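Local coordinates for protein glycine oxidase (Bacillus cereus ATCC 14579, PDB 7CYX) that probably catalyses the FAD-dependent oxidation of glycine by oxygen to glyoxylate, hydrogen peroxide and ammonium, a step linked to thiamine diphosphate biosynthesis, at residues P227-V235 / N273-I284; L242-I253 / I284-L295. All blocks are in the same frame, centred on the assembly; numbering follows the deposited sequence.

Both contacts lay helix 278-291 against the same eight-stranded mixed sheet, and they meet at Ile284, which belongs to both. Contact 1 joins the N-terminal end of the helix and the loop before it to strand 225-236; it is partly buried, with several residues of the loop at or near the surface, and its chemistry is polar, a lysine and a glutamate gripping the loop and the N-cap and first turn of the helix. Contact 2, about 15 Å away between centres, takes the rest of the helix over the hairpin of strands 246-248 and 251-256. It is more fully buried and mostly apolar, with an arginine at its rim and a glutamine that bonds it weakly. Val235 and Leu295 pack together where the two meet.

Contact 1. Residues P227-V235 / N273-I284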
loop_
_atom_site.group_PDB
_atom_site.type_symbol
_atom_site.label_atom_id
_atom_site.label_comp_id
_atom_site.label_asym_id
_atom_site.label_seq_id
_atom_site.Cartn_x
_atom_site.Cartn_y
_atom_site.Cartn_z
ATOM N N PRO A 227 -14.056 -15.589 19.776
ATOM C CA PRO A 227 -12.911 -14.678 19.675
ATOM C C PRO A 227 -11.814 -14.834 20.736
ATOM O O PRO A 227 -12.095 -14.853 21.933
ATOM C CB PRO A 227 -13.535 -13.290 19.949
ATOM C CG PRO A 227 -14.690 -13.608 20.886
ATOM C CD PRO A 227 -15.248 -14.911 20.319
ATOM N N VAL A 228 -10.561 -14.843 20.285
ATOM C CA VAL A 228 -9.449 -14.758 21.191
ATOM C C VAL A 228 -8.755 -13.424 20.929
ATOM O O VAL A 228 -8.094 -13.244 19.922
ATOM C CB VAL A 228 -8.535 -15.991 21.073
ATOM C CG1 VAL A 228 -7.327 -15.882 21.982
ATOM C CG2 VAL A 228 -9.315 -17.281 21.353
ATOM N N LYS A 229 -9.009 -12.467 21.833
ATOM C CA LYS A 229 -8.634 -11.093 21.626
ATOM C C LYS A 229 -7.107 -11.034 21.648
ATOM O O LYS A 229 -6.489 -11.725 22.412
ATOM C CB LYS A 229 -9.286 -10.188 22.678
ATOM C CG LYS A 229 -8.551 -8.886 22.971
ATOM C CD LYS A 229 -9.254 -8.055 24.028
ATOM C CE LYS A 229 -8.686 -6.656 24.174
ATOM N NZ LYS A 229 -9.379 -5.870 25.224
ATOM N N GLY A 230 -6.524 -10.230 20.759
ATOM C CA GLY A 230 -5.075 -9.979 20.774
ATOM C C GLY A 230 -4.793 -8.514 20.552
ATOM O O GLY A 230 -5.397 -7.917 19.651
ATOM N N GLU A 231 -3.923 -7.949 21.403
ATOM C CA GLU A 231 -3.572 -6.553 21.392
ATOM C C GLU A 231 -2.176 -6.438 20.804
ATOM O O GLU A 231 -1.324 -7.255 21.142
ATOM C CB GLU A 231 -3.555 -5.958 22.803
ATOM C CG GLU A 231 -4.927 -5.672 23.368
ATOM C CD GLU A 231 -5.044 -5.878 24.865
ATOM O OE1 GLU A 231 -4.733 -7.003 25.320
ATOM O OE2 GLU A 231 -5.428 -4.906 25.568
ATOM N N VAL A 232 -1.981 -5.444 19.921
ATOM C CA VAL A 232 -0.710 -5.228 19.287
ATOM C C VAL A 232 -0.391 -3.729 19.215
ATOM O O VAL A 232 -1.270 -2.873 19.262
ATOM C CB VAL A 232 -0.597 -5.949 17.931
ATOM C CG1 VAL A 232 -1.848 -6.724 17.564
ATOM C CG2 VAL A 232 -0.160 -5.034 16.806
ATOM N N VAL A 233 0.917 -3.452 19.142
ATOM C CA VAL A 233 1.505 -2.121 19.144
ATOM C C VAL A 233 2.324 -1.968 17.862
ATOM O O VAL A 233 2.873 -2.947 17.353
ATOM C CB VAL A 233 2.374 -1.943 20.399
ATOM C CG1 VAL A 233 3.477 -0.929 20.197
ATOM C CG2 VAL A 233 1.539 -1.606 21.620
ATOM N N ALA A 234 2.406 -0.737 17.351
ATOM C CA ALA A 234 3.193 -0.437 16.150
ATOM C C ALA A 234 4.043 0.805 16.403
ATOM O O ALA A 234 3.558 1.796 16.949
ATOM C CB ALA A 234 2.278 -0.222 14.958
ATOM N N VAL A 235 5.309 0.751 15.988
ATOM C CA VAL A 235 6.158 1.909 16.048
ATOM C C VAL A 235 6.815 2.115 14.683
ATOM O O VAL A 235 6.909 1.199 13.883
ATOM C CB VAL A 235 7.196 1.754 17.167
ATOM C CG1 VAL A 235 6.530 1.480 18.505
ATOM C CG2 VAL A 235 8.215 0.677 16.836
ATOM N N ASN A 273 -14.283 -7.650 22.914
ATOM C CA ASN A 273 -13.787 -6.327 23.288
ATOM C C ASN A 273 -12.553 -5.899 22.469
ATOM O O ASN A 273 -11.519 -6.555 22.524
ATOM C CB ASN A 273 -13.421 -6.284 24.764
ATOM C CG ASN A 273 -13.400 -4.865 25.260
ATOM O OD1 ASN A 273 -14.450 -4.298 25.533
ATOM N ND2 ASN A 273 -12.229 -4.270 25.298
ATOM N N LYS A 274 -12.646 -4.758 21.767
ATOM C CA LYS A 274 -11.572 -4.271 20.887
ATOM C C LYS A 274 -10.787 -3.082 21.488
ATOM O O LYS A 274 -10.020 -2.478 20.771
ATOM C CB LYS A 274 -12.124 -3.811 19.538
ATOM C CG LYS A 274 -13.084 -4.752 18.809
ATOM C CD LYS A 274 -12.511 -5.546 17.636
ATOM C CE LYS A 274 -11.761 -4.729 16.603
ATOM N NZ LYS A 274 -12.561 -4.502 15.376
ATOM N N THR A 275 -10.991 -2.723 22.767
ATOM C CA THR A 275 -10.143 -1.744 23.488
ATOM C C THR A 275 -8.798 -2.381 23.856
ATOM O O THR A 275 -8.712 -3.575 23.995
ATOM C CB THR A 275 -10.774 -1.255 24.808
ATOM O OG1 THR A 275 -10.903 -2.341 25.746
ATOM C CG2 THR A 275 -12.135 -0.608 24.635
ATOM N N VAL A 276 -7.802 -1.547 24.156
ATOM C CA VAL A 276 -6.480 -1.961 24.522
ATOM C C VAL A 276 -6.221 -1.483 25.954
ATOM O O VAL A 276 -6.291 -0.294 26.233
ATOM C CB VAL A 276 -5.439 -1.377 23.540
ATOM C CG1 VAL A 276 -4.007 -1.708 23.932
ATOM C CG2 VAL A 276 -5.708 -1.796 22.098
ATOM N N GLN A 277 -5.879 -2.419 26.838
ATOM C CA GLN A 277 -5.588 -2.105 28.230
ATOM C C GLN A 277 -4.153 -1.619 28.325
ATOM O O GLN A 277 -3.276 -2.134 27.641
ATOM C CB GLN A 277 -5.814 -3.315 29.135
ATOM C CG GLN A 277 -7.271 -3.520 29.482
ATOM C CD GLN A 277 -8.131 -3.613 28.252
ATOM O OE1 GLN A 277 -8.149 -4.633 27.572
ATOM N NE2 GLN A 277 -8.873 -2.551 27.975
ATOM N N PRO A 278 -3.880 -0.567 29.123
ATOM C CA PRO A 278 -2.513 -0.127 29.358
ATOM C C PRO A 278 -1.508 -1.242 29.663
ATOM O O PRO A 278 -0.429 -1.251 29.078
ATOM C CB PRO A 278 -2.718 0.801 30.565
ATOM C CG PRO A 278 -4.013 1.491 30.240
ATOM C CD PRO A 278 -4.865 0.350 29.724
ATOM N N GLU A 279 -1.869 -2.128 30.593
ATOM C CA GLU A 279 -1.024 -3.220 31.087
ATOM C C GLU A 279 -0.494 -4.040 29.905
ATOM O O GLU A 279 0.654 -4.447 29.917
ATOM C CB GLU A 279 -1.829 -4.081 32.065
ATOM C CG GLU A 279 -1.196 -5.414 32.455
ATOM C CD GLU A 279 -1.885 -6.105 33.637
ATOM O OE1 GLU A 279 -1.240 -6.206 34.706
ATOM O OE2 GLU A 279 -3.071 -6.546 33.509
ATOM N N SER A 280 -1.359 -4.300 28.917
ATOM C CA SER A 280 -0.997 -5.007 27.697
ATOM C C SER A 280 0.040 -4.191 26.923
ATOM O O SER A 280 1.053 -4.731 26.481
ATOM C CB SER A 280 -2.203 -5.268 26.847
ATOM O OG SER A 280 -3.055 -6.221 27.453
ATOM N N ILE A 281 -0.206 -2.877 26.786
ATOM C CA ILE A 281 0.731 -2.007 26.079
ATOM C C ILE A 281 2.108 -2.104 26.756
ATOM O O ILE A 281 3.122 -2.215 26.071
ATOM C CB ILE A 281 0.252 -0.544 26.010
ATOM C CG1 ILE A 281 -0.762 -0.309 24.889
ATOM C CG2 ILE A 281 1.431 0.389 25.873
ATOM C CD1 ILE A 281 -1.315 1.108 24.835
ATOM N N THR A 282 2.117 -2.014 28.094
ATOM C CA THR A 282 3.334 -1.978 28.928
ATOM C C THR A 282 4.048 -3.330 28.888
ATOM O O THR A 282 5.271 -3.404 28.835
ATOM C CB THR A 282 3.017 -1.732 30.411
ATOM O OG1 THR A 282 2.215 -0.567 30.540
ATOM C CG2 THR A 282 4.264 -1.585 31.252
ATOM N N SER A 283 3.257 -4.390 29.026
ATOM C CA SER A 283 3.761 -5.735 29.008
ATOM C C SER A 283 4.423 -6.023 27.647
ATOM O O SER A 283 5.541 -6.563 27.579
ATOM C CB SER A 283 2.654 -6.693 29.343
ATOM O OG SER A 283 3.125 -8.025 29.380
ATOM N N ILE A 284 3.772 -5.594 26.561
ATOM C CA ILE A 284 4.247 -5.897 25.217
ATOM C C ILE A 284 5.557 -5.168 24.952
ATOM O O ILE A 284 6.501 -5.750 24.404
ATOM C CB ILE A 284 3.224 -5.518 24.144
ATOM C CG1 ILE A 284 2.063 -6.508 24.122
ATOM C CG2 ILE A 284 3.908 -5.390 22.791
ATOM C CD1 ILE A 284 0.877 -6.022 23.306
#
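Glu231 reaches from the strand to the start of helix 278-291 and holds it with both carboxylate oxygens. Its OE2 accepts the backbone N-H of Gln277, the N-cap residue, at 2.8 Å from N and with a nearly straight N-H...O angle of 163°, the nitrogen lying nearly along the C-O axis. Its OE1 takes the hydroxyl of Ser280, OG standing 2.8 Å away and above the carboxylate plane. The bend at chi2 (146°) turns the carboxylate to face both donors. Lying beside the helix N-terminus, the negative charge is probably favoured by the helix dipole. The aliphatic part of Glu231 and the side chain of Val276 slide past each other in opposite directions, with CG 4.1 Å from Val276 CG1.

Lys229 leaves the same face of the strand as a fully extended chain and crosses the Gln277 side chain at about a right angle. Its NZ gives one bond to Gln277 OE1 (2.9 Å), in the amide plane and on a lone pair, and another to the backbone O of Thr275 (2.7 Å), for which NZ is tilted somewhat from the carbonyl plane. Two residues beyond Glu231, Val233 brings the contact to apolar packing, its CG2 lying 4.2 Å from CG1 of Ile281. Ile284 extends CD1 to within 3.3 Å of the backbone O of Glu231.

The first turns of the helix, 278-284, cross residues 227-235 of the strand at -57°, with axes 8.6 Å apart at their closest. This strand runs between strands 260-269 and 299-311; from the former, Lys268 and Thr266 also bind Glu231 OE1, by a salt bridge and a hydrogen bond, while Val232 points away from the helix and touches the FAD.

Contact 2. Residues L242-I253 / I284-L295; sequences LKAPIFQERFYI and ILERAYTILPAL
A first torsion of -172° turns the Phe251 ring away from its own backbone N, and with Arg287 stretched from CG to NE after a similar first torsion (-167°), ring and arginine are laid one over the other. They run past each other in opposite directions, guanidinium and ring planes only 15° apart. Arg287 CD makes a CH-pi contact over the ring face, 3.9 Å from the centroid, while the guanidinium lies past the ring, with Phe251 CB over the centre of one guanidinium face, 3.5 Å from Arg287 CZ. At the opposite end of the ring the backbone O of Ile284 lies near the ring plane, 3.3 Å from Phe251 CZ. Gln248 places OE1 at the in-plane edge of the guanidinium, where it accepts a weak hydrogen bond from Arg287 NE at 3.5 Å.

Strands 246-248 and 251-253 form a beta hairpin closed by a type I' turn from Gln248 to Phe251. The hairpin belongs to the large mixed sheet of this FAD-dependent oxidoreductase; its Tyr252, on the face turned from the helix, touches the FAD.

Deeper in, Ile253 sends CD1 among side chains of residues 288-295: Ile291 CG2 is 3.7 Å from it, with Ala288, Leu292 and Leu295 gathered around the same methyl. Ile246 reaches Ile291 CG2 from the neighbouring strand, its CD1 at 3.9 Å, and Leu242 CG lies 4.0 Å from Leu292 CD1. Strand 95-99 continues the sheet beyond the hairpin, and its Ile98 touches both Gln248 and Ile291.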
loop_
_atom_site.group_PDB
_atom_site.type_symbol
_atom_site.label_atom_id
_atom_site.label_comp_id
_atom_site.label_asym_id
_atom_site.label_seq_id
_atom_site.Cartn_x
_atom_site.Cartn_y
_atom_site.Cartn_z
ATOM N N LEU A 242 15.305 -4.134 11.956
ATOM C CA LEU A 242 15.166 -5.549 11.633
ATOM C C LEU A 242 14.981 -5.643 10.126
ATOM O O LEU A 242 14.221 -4.858 9.569
ATOM C CB LEU A 242 13.906 -6.133 12.277
ATOM C CG LEU A 242 14.049 -6.845 13.616
ATOM C CD1 LEU A 242 12.706 -7.439 14.016
ATOM C CD2 LEU A 242 15.115 -7.925 13.559
ATOM N N LYS A 243 15.624 -6.637 9.514
ATOM C CA LYS A 243 15.435 -6.987 8.108
ATOM C C LYS A 243 14.280 -7.994 8.023
ATOM O O LYS A 243 13.432 -7.921 7.149
ATOM C CB LYS A 243 16.743 -7.568 7.541
ATOM C CG LYS A 243 17.251 -6.965 6.232
ATOM C CD LYS A 243 18.529 -7.620 5.692
ATOM C CE LYS A 243 18.281 -8.770 4.721
ATOM N NZ LYS A 243 18.045 -8.307 3.328
ATOM N N ALA A 244 14.284 -8.958 8.951
ATOM C CA ALA A 244 13.342 -10.075 8.965
ATOM C C ALA A 244 12.610 -10.127 10.303
ATOM O O ALA A 244 13.127 -9.701 11.331
ATOM C CB ALA A 244 14.089 -11.365 8.720
ATOM N N PRO A 245 11.414 -10.740 10.355
ATOM C CA PRO A 245 10.678 -10.846 11.612
ATOM C C PRO A 245 11.445 -11.709 12.626
ATOM O O PRO A 245 12.199 -12.594 12.241
ATOM C CB PRO A 245 9.363 -11.523 11.211
ATOM C CG PRO A 245 9.299 -11.401 9.700
ATOM C CD PRO A 245 10.742 -11.430 9.246
ATOM N N ILE A 246 11.249 -11.437 13.906
ATOM C CA ILE A 246 11.840 -12.324 14.942
ATOM C C ILE A 246 10.665 -12.897 15.722
ATOM O O ILE A 246 9.666 -12.218 15.861
ATOM C CB ILE A 246 12.869 -11.631 15.843
ATOM C CG1 ILE A 246 12.210 -10.594 16.744
ATOM C CG2 ILE A 246 14.008 -11.055 15.031
ATOM C CD1 ILE A 246 11.439 -11.197 17.877
ATOM N N PHE A 247 10.807 -14.127 16.182
ATOM C CA PHE A 247 9.724 -14.823 16.897
ATOM C C PHE A 247 10.272 -15.306 18.228
ATOM O O PHE A 247 11.456 -15.595 18.308
ATOM C CB PHE A 247 9.309 -16.021 16.053
ATOM C CG PHE A 247 7.878 -16.448 16.196
ATOM C CD1 PHE A 247 6.866 -15.731 15.600
ATOM C CD2 PHE A 247 7.552 -17.588 16.902
ATOM C CE1 PHE A 247 5.551 -16.125 15.729
ATOM C CE2 PHE A 247 6.236 -17.985 17.031
ATOM C CZ PHE A 247 5.241 -17.250 16.442
ATOM N N GLN A 248 9.416 -15.359 19.239
ATOM C CA GLN A 248 9.831 -15.854 20.568
ATOM C C GLN A 248 8.603 -16.377 21.304
ATOM O O GLN A 248 7.901 -15.557 21.881
ATOM C CB GLN A 248 10.509 -14.752 21.372
ATOM C CG GLN A 248 11.253 -15.271 22.590
ATOM C CD GLN A 248 11.576 -14.168 23.561
ATOM O OE1 GLN A 248 10.704 -13.429 23.996
ATOM N NE2 GLN A 248 12.840 -14.059 23.927
ATOM N N GLU A 249 8.367 -17.687 21.232
ATOM C CA GLU A 249 7.253 -18.349 21.951
ATOM C C GLU A 249 5.946 -17.597 21.695
ATOM O O GLU A 249 5.321 -17.168 22.685
ATOM C CB GLU A 249 7.551 -18.340 23.447
ATOM C CG GLU A 249 8.414 -19.477 23.925
ATOM C CD GLU A 249 8.048 -19.906 25.329
ATOM O OE1 GLU A 249 7.346 -20.917 25.466
ATOM O OE2 GLU A 249 8.438 -19.211 26.271
ATOM N N ARG A 250 5.627 -17.389 20.417
ATOM C CA ARG A 250 4.433 -16.687 19.861
ATOM C C ARG A 250 4.612 -15.163 19.811
ATOM O O ARG A 250 4.009 -14.557 18.940
ATOM C CB ARG A 250 3.087 -17.174 20.412
ATOM C CG ARG A 250 2.822 -18.656 20.215
ATOM C CD ARG A 250 1.766 -19.153 21.178
ATOM N NE ARG A 250 0.946 -20.240 20.671
ATOM C CZ ARG A 250 -0.337 -20.405 20.963
ATOM N NH1 ARG A 250 -0.954 -19.529 21.731
ATOM N NH2 ARG A 250 -1.007 -21.432 20.476
ATOM N N PHE A 251 5.423 -14.579 20.686
ATOM C CA PHE A 251 5.637 -13.115 20.665
ATOM C C PHE A 251 6.457 -12.754 19.427
ATOM O O PHE A 251 7.393 -13.463 19.081
ATOM C CB PHE A 251 6.317 -12.668 21.951
ATOM C CG PHE A 251 6.414 -11.178 22.135
ATOM C CD1 PHE A 251 5.377 -10.467 22.695
ATOM C CD2 PHE A 251 7.550 -10.493 21.769
ATOM C CE1 PHE A 251 5.469 -9.101 22.874
ATOM C CE2 PHE A 251 7.643 -9.129 21.949
ATOM C CZ PHE A 251 6.601 -8.436 22.499
ATOM N N TYR A 252 6.114 -11.651 18.778
ATOM C CA TYR A 252 6.858 -11.325 17.549
ATOM C C TYR A 252 7.073 -9.831 17.385
ATOM O O TYR A 252 6.314 -9.026 17.878
ATOM C CB TYR A 252 6.062 -11.786 16.334
ATOM C CG TYR A 252 4.661 -11.248 16.310
ATOM C CD1 TYR A 252 4.401 -9.977 15.846
ATOM C CD2 TYR A 252 3.604 -11.994 16.783
ATOM C CE1 TYR A 252 3.123 -9.464 15.839
ATOM C CE2 TYR A 252 2.317 -11.500 16.777
ATOM C CZ TYR A 252 2.077 -10.229 16.305
ATOM O OH TYR A 252 0.817 -9.730 16.294
ATOM N N ILE A 253 8.155 -9.530 16.690
ATOM C CA ILE A 253 8.511 -8.161 16.255
ATOM C C ILE A 253 8.631 -8.311 14.749
ATOM O O ILE A 253 9.369 -9.162 14.317
ATOM C CB ILE A 253 9.824 -7.674 16.874
ATOM C CG1 ILE A 253 9.814 -7.792 18.394
ATOM C CG2 ILE A 253 10.109 -6.258 16.425
ATOM C CD1 ILE A 253 10.932 -7.053 19.061
ATOM N N ILE A 284 3.772 -5.594 26.561
ATOM C CA ILE A 284 4.247 -5.897 25.217
ATOM C C ILE A 284 5.557 -5.168 24.952
ATOM O O ILE A 284 6.501 -5.750 24.404
ATOM C CB ILE A 284 3.224 -5.518 24.144
ATOM C CG1 ILE A 284 2.063 -6.508 24.122
ATOM C CG2 ILE A 284 3.908 -5.390 22.791
ATOM C CD1 ILE A 284 0.877 -6.022 23.306
ATOM N N LEU A 285 5.584 -3.885 25.296
ATOM C CA LEU A 285 6.730 -3.074 24.991
ATOM C C LEU A 285 7.941 -3.495 25.850
ATOM O O LEU A 285 9.072 -3.510 25.361
ATOM C CB LEU A 285 6.366 -1.596 25.157
ATOM C CG LEU A 285 5.811 -0.899 23.907
ATOM C CD1 LEU A 285 5.373 0.525 24.220
ATOM C CD2 LEU A 285 6.825 -0.879 22.777
ATOM N N GLU A 286 7.725 -3.837 27.120
ATOM C CA GLU A 286 8.838 -4.200 27.989
ATOM C C GLU A 286 9.487 -5.490 27.463
ATOM O O GLU A 286 10.719 -5.674 27.564
ATOM C CB GLU A 286 8.378 -4.358 29.441
ATOM C CG GLU A 286 8.028 -3.041 30.125
ATOM C CD GLU A 286 9.185 -2.223 30.690
ATOM O OE1 GLU A 286 10.373 -2.614 30.497
ATOM O OE2 GLU A 286 8.894 -1.179 31.322
ATOM N N ARG A 287 8.655 -6.399 26.940
ATOM C CA ARG A 287 9.149 -7.649 26.411
ATOM C C ARG A 287 9.965 -7.337 25.150
ATOM O O ARG A 287 11.007 -7.967 24.906
ATOM C CB ARG A 287 8.013 -8.638 26.149
ATOM C CG ARG A 287 8.496 -10.062 25.905
ATOM C CD ARG A 287 7.356 -11.070 25.872
ATOM N NE ARG A 287 7.748 -12.428 25.494
ATOM C CZ ARG A 287 6.889 -13.432 25.355
ATOM N NH1 ARG A 287 5.604 -13.238 25.611
ATOM N NH2 ARG A 287 7.312 -14.612 24.935
ATOM N N ALA A 288 9.525 -6.333 24.376
ATOM C CA ALA A 288 10.178 -6.022 23.107
ATOM C C ALA A 288 11.554 -5.408 23.356
ATOM O O ALA A 288 12.462 -5.578 22.529
ATOM C CB ALA A 288 9.335 -5.104 22.274
ATOM N N TYR A 289 11.693 -4.700 24.485
ATOM C CA TYR A 289 12.907 -4.002 24.826
ATOM C C TYR A 289 14.025 -5.026 25.095
ATOM O O TYR A 289 15.171 -4.762 24.762
ATOM C CB TYR A 289 12.712 -3.060 26.022
ATOM C CG TYR A 289 11.726 -1.922 25.884
ATOM C CD1 TYR A 289 11.321 -1.434 24.649
ATOM C CD2 TYR A 289 11.237 -1.276 27.015
ATOM C CE1 TYR A 289 10.436 -0.373 24.539
ATOM C CE2 TYR A 289 10.364 -0.204 26.924
ATOM C CZ TYR A 289 9.948 0.248 25.679
ATOM O OH TYR A 289 9.073 1.298 25.563
ATOM N N THR A 290 13.692 -6.177 25.688
ATOM C CA THR A 290 14.689 -7.205 26.001
ATOM C C THR A 290 15.226 -7.882 24.720
ATOM O O THR A 290 16.290 -8.489 24.759
ATOM C CB THR A 290 14.147 -8.307 26.922
ATOM O OG1 THR A 290 13.319 -9.120 26.098
ATOM C CG2 THR A 290 13.364 -7.823 28.125
ATOM N N ILE A 291 14.464 -7.822 23.617
ATOM C CA ILE A 291 14.830 -8.424 22.331
ATOM C C ILE A 291 15.577 -7.388 21.477
ATOM O O ILE A 291 16.507 -7.746 20.729
ATOM C CB ILE A 291 13.594 -8.957 21.580
ATOM C CG1 ILE A 291 13.101 -10.298 22.125
ATOM C CG2 ILE A 291 13.862 -9.072 20.086
ATOM C CD1 ILE A 291 12.456 -10.242 23.475
ATOM N N LEU A 292 15.147 -6.126 21.566
ATOM C CA LEU A 292 15.482 -5.096 20.578
ATOM C C LEU A 292 15.389 -3.734 21.255
ATOM O O LEU A 292 14.412 -3.008 21.072
ATOM C CB LEU A 292 14.512 -5.192 19.391
ATOM C CG LEU A 292 15.062 -4.787 18.031
ATOM C CD1 LEU A 292 13.950 -4.690 16.987
ATOM C CD2 LEU A 292 15.808 -3.481 18.123
ATOM N N PRO A 293 16.415 -3.363 22.048
ATOM C CA PRO A 293 16.372 -2.167 22.889
ATOM C C PRO A 293 16.158 -0.839 22.144
ATOM O O PRO A 293 15.517 0.067 22.672
ATOM C CB PRO A 293 17.750 -2.140 23.562
ATOM C CG PRO A 293 18.241 -3.568 23.495
ATOM C CD PRO A 293 17.661 -4.125 22.212
ATOM N N ALA A 294 16.679 -0.715 20.926
ATOM C CA ALA A 294 16.524 0.534 20.196
ATOM C C ALA A 294 15.041 0.916 20.032
ATOM O O ALA A 294 14.769 2.044 19.640
ATOM C CB ALA A 294 17.194 0.460 18.851
ATOM N N LEU A 295 14.095 -0.002 20.302
ATOM C CA LEU A 295 12.673 0.309 20.135
ATOM C C LEU A 295 12.227 1.348 21.177
ATOM O O LEU A 295 11.148 1.909 21.050
ATOM C CB LEU A 295 11.824 -0.958 20.233
ATOM C CG LEU A 295 11.752 -1.814 18.970
ATOM C CD1 LEU A 295 11.132 -3.172 19.274
ATOM C CD2 LEU A 295 10.971 -1.115 17.860
#